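Local coordinates for ORF10 (Moritella marina, PDB 6RIW), which is the ketosynthase-chain length factor part of a polyunsaturated fatty acid synthase subunit and probably extends acyl chains by condensation on acyl carrier protein, at residues A[190-195]-A[200-205]; A[435-438]-A[444-447]. One frame throughout, in Å; residues are numbered along the deposited sequence.

Overall arrangement
Both contacts are buried in the ketosynthase half of this didomain, which has the thiolase fold. Contact 1 packs helix 198-211 against strand 189-193 and the turn between them. It is apolar across the two segments. Contact 2 is the antiparallel hairpin of strands 432-439 and 443-450. It is held by backbone hydrogen bonds and by a serine-histidine pair. The hairpin face with Val437, Ala445 and Leu447 meets the same helix: Cys200 packs on Val437 and Ala445, and Val203 on Leu447. Tyr201 OH probably hydrogen-bonds Asn444 O, at 3.0 Å. The centre of contact 2 is about 19 Å from the centre of the chain; that of contact 1 is nearer, about 10 Å.

Contact 1: A[190-195]-A[200-205]; sequences FALDAA and CYSVKL
The methyl group of Ala194 lies over the ring face of Tyr201. This is a CH-pi contact: Ala194 CB is 3.8 Å from the centroid of the Tyr201 ring and 12° off its normal. The arrangement is the strand-turn-helix unit of the thiolase fold. The Asp-Ala-Ala sequence leads into the turn between strand and helix, which in other ketosynthases carries the nucleophile. Strand 190-193 and helix 200-205 run at 134° to each other, and their axes come within 9.1 Å.

Leu192 fills the middle of the interface. Its CG sits between the backbone N and the carbonyl carbon (chi1 64°), and the two methyls then spread along the helix. CD1 of Leu192 meets CB of Tyr201 at 3.8 Å, with the side chains roughly perpendicular. The other methyl, Leu192 CD2, touches Leu205 CD1 at 3.7 Å. Ser202 OG also faces Leu192, but its hydrogen bond goes back to the carbonyl of Ser198, one helical turn earlier. Phe190 adds a looser contact. Leu205 CD1 lies at its ring edge, near the ring plane.

Strand 115-120 pairs with strand 189-193 and supplies Ile118, which packs on Leu192 and Leu205. Strand 659-663 of the chain length factor half pairs antiparallel with it on the other edge. The strand ends in an Asx turn: Asp193 OD1 accepts from Ala195 N at 2.8 Å, with the N-H coming from above the carboxylate plane.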
loop_
_atom_site.group_PDB
_atom_site.type_symbol
_atom_site.label_atom_id
_atom_site.label_comp_id
_atom_site.label_asym_id
_atom_site.label_seq_id
_atom_site.Cartn_x
_atom_site.Cartn_y
_atom_site.Cartn_z
ATOM N N PHE A 190 -6.169 -0.378 9.245
ATOM C CA PHE A 190 -5.437 0.224 8.139
ATOM C C PHE A 190 -4.773 -0.894 7.348
ATOM O O PHE A 190 -4.720 -2.044 7.786
ATOM C CB PHE A 190 -4.410 1.267 8.609
ATOM C CG PHE A 190 -3.339 0.736 9.557
ATOM C CD1 PHE A 190 -3.559 0.707 10.930
ATOM C CD2 PHE A 190 -2.099 0.327 9.067
ATOM C CE1 PHE A 190 -2.544 0.227 11.814
ATOM C CE2 PHE A 190 -1.085 -0.122 9.921
ATOM C CZ PHE A 190 -1.307 -0.175 11.297
ATOM N N ALA A 191 -4.324 -0.549 6.148
ATOM C CA ALA A 191 -3.479 -1.416 5.339
ATOM C C ALA A 191 -2.051 -0.892 5.383
ATOM O O ALA A 191 -1.809 0.295 5.642
ATOM C CB ALA A 191 -3.976 -1.476 3.892
ATOM N N LEU A 192 -1.098 -1.787 5.135
ATOM C CA LEU A 192 0.303 -1.385 5.065
ATOM C C LEU A 192 0.983 -2.132 3.930
ATOM O O LEU A 192 0.484 -3.155 3.449
ATOM C CB LEU A 192 1.045 -1.640 6.395
ATOM C CG LEU A 192 1.211 -3.086 6.879
ATOM C CD1 LEU A 192 2.394 -3.821 6.228
ATOM C CD2 LEU A 192 1.414 -3.101 8.396
ATOM N N ASP A 193 2.150 -1.626 3.526
ATOM C CA ASP A 193 2.981 -2.260 2.505
ATOM C C ASP A 193 4.413 -2.250 3.020
ATOM O O ASP A 193 4.978 -1.183 3.272
ATOM C CB ASP A 193 2.860 -1.518 1.163
ATOM C CG ASP A 193 3.675 -2.140 0.004
ATOM O OD1 ASP A 193 4.185 -3.290 0.104
ATOM O OD2 ASP A 193 3.772 -1.453 -1.064
ATOM N N ALA A 194 4.970 -3.435 3.213
ATOM C CA ALA A 194 6.392 -3.651 3.459
ATOM C C ALA A 194 6.929 -4.684 2.467
ATOM O O ALA A 194 7.792 -5.489 2.808
ATOM C CB ALA A 194 6.641 -4.111 4.898
ATOM N N ALA A 195 6.389 -4.683 1.244
ATOM C CA ALA A 195 6.722 -5.632 0.163
ATOM C C ALA A 195 6.606 -7.049 0.722
ATOM O O ALA A 195 5.605 -7.348 1.395
ATOM C CB ALA A 195 8.079 -5.277 -0.451
ATOM N N CYS A 200 4.219 -10.304 8.008
ATOM C CA CYS A 200 4.751 -10.318 9.365
ATOM C C CYS A 200 4.789 -8.934 9.982
ATOM O O CYS A 200 4.706 -8.818 11.209
ATOM C CB CYS A 200 6.134 -10.944 9.380
ATOM S SG CYS A 200 6.039 -12.673 8.778
ATOM N N TYR A 201 4.927 -7.883 9.169
ATOM C CA TYR A 201 4.694 -6.533 9.685
ATOM C C TYR A 201 3.289 -6.398 10.260
ATOM O O TYR A 201 3.101 -5.826 11.343
ATOM C CB TYR A 201 4.924 -5.497 8.585
ATOM C CG TYR A 201 6.377 -5.053 8.514
ATOM C CD1 TYR A 201 7.376 -5.946 8.148
ATOM C CD2 TYR A 201 6.746 -3.743 8.828
ATOM C CE1 TYR A 201 8.710 -5.558 8.085
ATOM C CE2 TYR A 201 8.078 -3.345 8.787
ATOM C CZ TYR A 201 9.053 -4.263 8.412
ATOM O OH TYR A 201 10.374 -3.894 8.351
ATOM N N SER A 202 2.280 -6.887 9.535
ATOM C CA SER A 202 0.905 -6.787 10.023
ATOM C C SER A 202 0.715 -7.541 11.336
ATOM O O SER A 202 0.057 -7.043 12.264
ATOM C CB SER A 202 -0.074 -7.319 8.963
ATOM O OG SER A 202 0.046 -6.535 7.788
ATOM N N VAL A 203 1.265 -8.751 11.427
ATOM C CA VAL A 203 1.107 -9.535 12.657
ATOM C C VAL A 203 1.807 -8.846 13.827
ATOM O O VAL A 203 1.228 -8.685 14.917
ATOM C CB VAL A 203 1.615 -10.975 12.437
ATOM C CG1 VAL A 203 1.753 -11.721 13.780
ATOM C CG2 VAL A 203 0.649 -11.703 11.488
ATOM N N LYS A 204 3.048 -8.402 13.612
ATOM C CA LYS A 204 3.801 -7.747 14.674
ATOM C C LYS A 204 3.104 -6.468 15.139
ATOM O O LYS A 204 2.958 -6.233 16.340
ATOM C CB LYS A 204 5.227 -7.462 14.200
ATOM C CG LYS A 204 6.093 -6.710 15.211
ATOM C CD LYS A 204 6.208 -7.495 16.516
ATOM C CE LYS A 204 6.981 -6.713 17.601
ATOM N NZ LYS A 204 6.812 -5.233 17.507
ATOM N N LEU A 205 2.649 -5.626 14.204
ATOM C CA LEU A 205 1.973 -4.404 14.634
ATOM C C LEU A 205 0.629 -4.702 15.281
ATOM O O LEU A 205 0.184 -3.953 16.162
ATOM C CB LEU A 205 1.794 -3.455 13.435
ATOM C CG LEU A 205 3.095 -2.919 12.853
ATOM C CD1 LEU A 205 2.763 -1.980 11.692
ATOM C CD2 LEU A 205 3.931 -2.183 13.896
#

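Contact 2: A[435-438]-A[444-447]; sequences VSVF and NAHL
Ser436 OG and His446 ND1 are joined by a 2.8 Å hydrogen bond, and either could be the donor. The bond bridges a non-hydrogen-bonded pair of the antiparallel hairpin formed by strands 432-439 and 443-450, in the C-terminal half of the ketosynthase thiolase fold. Its turn carries the Gly-Phe-Gly-Gly sequence, a loop that gates the active site in related ketosynthases.

The imidazole of His446 is held at both nitrogens, because NE2 bonds to Tyr315 OH. This should fix the rotation of the ring, which Tyr311 also meets edge-to-face. Ser436 OG approaches at the ring edge, near its plane. With chi1 -173°, CG of His446 lies beside its own carbonyl carbon, and the ring reaches across to the neighbouring strand.

Val437 and Ala445 form a hydrogen-bonded pair. Val437 N to Ala445 O and Ala445 N to Val437 O are both 3.0 Å. On the face they share with Val435 and Leu447, Val437 CG2 touches Ala445 CB at 3.9 Å. Val435 and Leu447 make the other hydrogen-bonded pair. Val435 O accepts from Leu447 N at 2.9 Å, and also takes a CA-H contact from His446.

Farther toward the turn, the Asn444 amide stands nearly perpendicular to the Phe438 ring, at 81°. Its ND2 bonds to Asp293, while Asn444 OD1 lies 3.1 Å from Phe438 CD1.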
loop_
_atom_site.group_PDB
_atom_site.type_symbol
_atom_site.label_atom_id
_atom_site.label_comp_id
_atom_site.label_asym_id
_atom_site.label_seq_id
_atom_site.Cartn_x
_atom_site.Cartn_y
_atom_site.Cartn_z
ATOM N N VAL A 435 10.190 -17.292 12.130
ATOM C CA VAL A 435 9.734 -17.016 10.771
ATOM C C VAL A 435 10.380 -15.715 10.322
ATOM O O VAL A 435 10.284 -14.699 11.026
ATOM C CB VAL A 435 8.196 -16.905 10.668
ATOM C CG1 VAL A 435 7.790 -16.624 9.211
ATOM C CG2 VAL A 435 7.520 -18.152 11.166
ATOM N N SER A 436 11.036 -15.740 9.161
ATOM C CA SER A 436 11.733 -14.585 8.613
ATOM C C SER A 436 11.099 -14.161 7.294
ATOM O O SER A 436 10.739 -15.006 6.464
ATOM C CB SER A 436 13.239 -14.873 8.398
ATOM O OG SER A 436 13.825 -15.457 9.553
ATOM N N VAL A 437 10.959 -12.849 7.099
ATOM C CA VAL A 437 10.590 -12.302 5.795
ATOM C C VAL A 437 11.442 -11.064 5.546
ATOM O O VAL A 437 11.568 -10.200 6.424
ATOM C CB VAL A 437 9.081 -11.981 5.663
ATOM C CG1 VAL A 437 8.270 -13.256 5.550
ATOM C CG2 VAL A 437 8.576 -11.161 6.863
ATOM N N PHE A 438 12.052 -10.995 4.358
ATOM C CA PHE A 438 12.974 -9.917 3.990
ATOM C C PHE A 438 12.520 -9.300 2.661
ATOM O O PHE A 438 12.863 -9.801 1.586
ATOM C CB PHE A 438 14.404 -10.442 3.904
ATOM C CG PHE A 438 14.883 -11.153 5.155
ATOM C CD1 PHE A 438 14.685 -10.601 6.417
ATOM C CD2 PHE A 438 15.552 -12.367 5.064
ATOM C CE1 PHE A 438 15.145 -11.240 7.565
ATOM C CE2 PHE A 438 16.014 -13.014 6.196
ATOM C CZ PHE A 438 15.808 -12.459 7.453
ATOM N N ASN A 444 12.653 -5.875 6.904
ATOM C CA ASN A 444 12.856 -7.162 7.542
ATOM C C ASN A 444 11.906 -7.353 8.710
ATOM O O ASN A 444 11.569 -6.397 9.420
ATOM C CB ASN A 444 14.293 -7.278 8.033
ATOM C CG ASN A 444 15.284 -6.993 6.936
ATOM O OD1 ASN A 444 15.207 -7.586 5.860
ATOM N ND2 ASN A 444 16.213 -6.072 7.184
ATOM N N ALA A 445 11.482 -8.605 8.907
ATOM C CA ALA A 445 10.765 -8.991 10.113
ATOM C C ALA A 445 11.149 -10.415 10.487
ATOM O O ALA A 445 11.400 -11.255 9.622
ATOM C CB ALA A 445 9.236 -8.900 9.955
ATOM N N HIS A 446 11.173 -10.681 11.788
ATOM C CA HIS A 446 11.368 -12.029 12.308
ATOM C C HIS A 446 10.434 -12.209 13.493
ATOM O O HIS A 446 10.361 -11.337 14.365
ATOM C CB HIS A 446 12.829 -12.236 12.722
ATOM C CG HIS A 446 13.153 -13.647 13.119
ATOM N ND1 HIS A 446 13.373 -14.651 12.193
ATOM C CD2 HIS A 446 13.317 -14.216 14.342
ATOM C CE1 HIS A 446 13.655 -15.777 12.832
ATOM N NE2 HIS A 446 13.634 -15.538 14.135
ATOM N N LEU A 447 9.677 -13.302 13.501
ATOM C CA LEU A 447 8.767 -13.601 14.591
ATOM C C LEU A 447 9.222 -14.881 15.274
ATOM O O LEU A 447 9.665 -15.819 14.603
ATOM C CB LEU A 447 7.331 -13.760 14.097
ATOM C CG LEU A 447 6.687 -12.511 13.498
ATOM C CD1 LEU A 447 5.302 -12.853 12.962
ATOM C CD2 LEU A 447 6.629 -11.395 14.549
#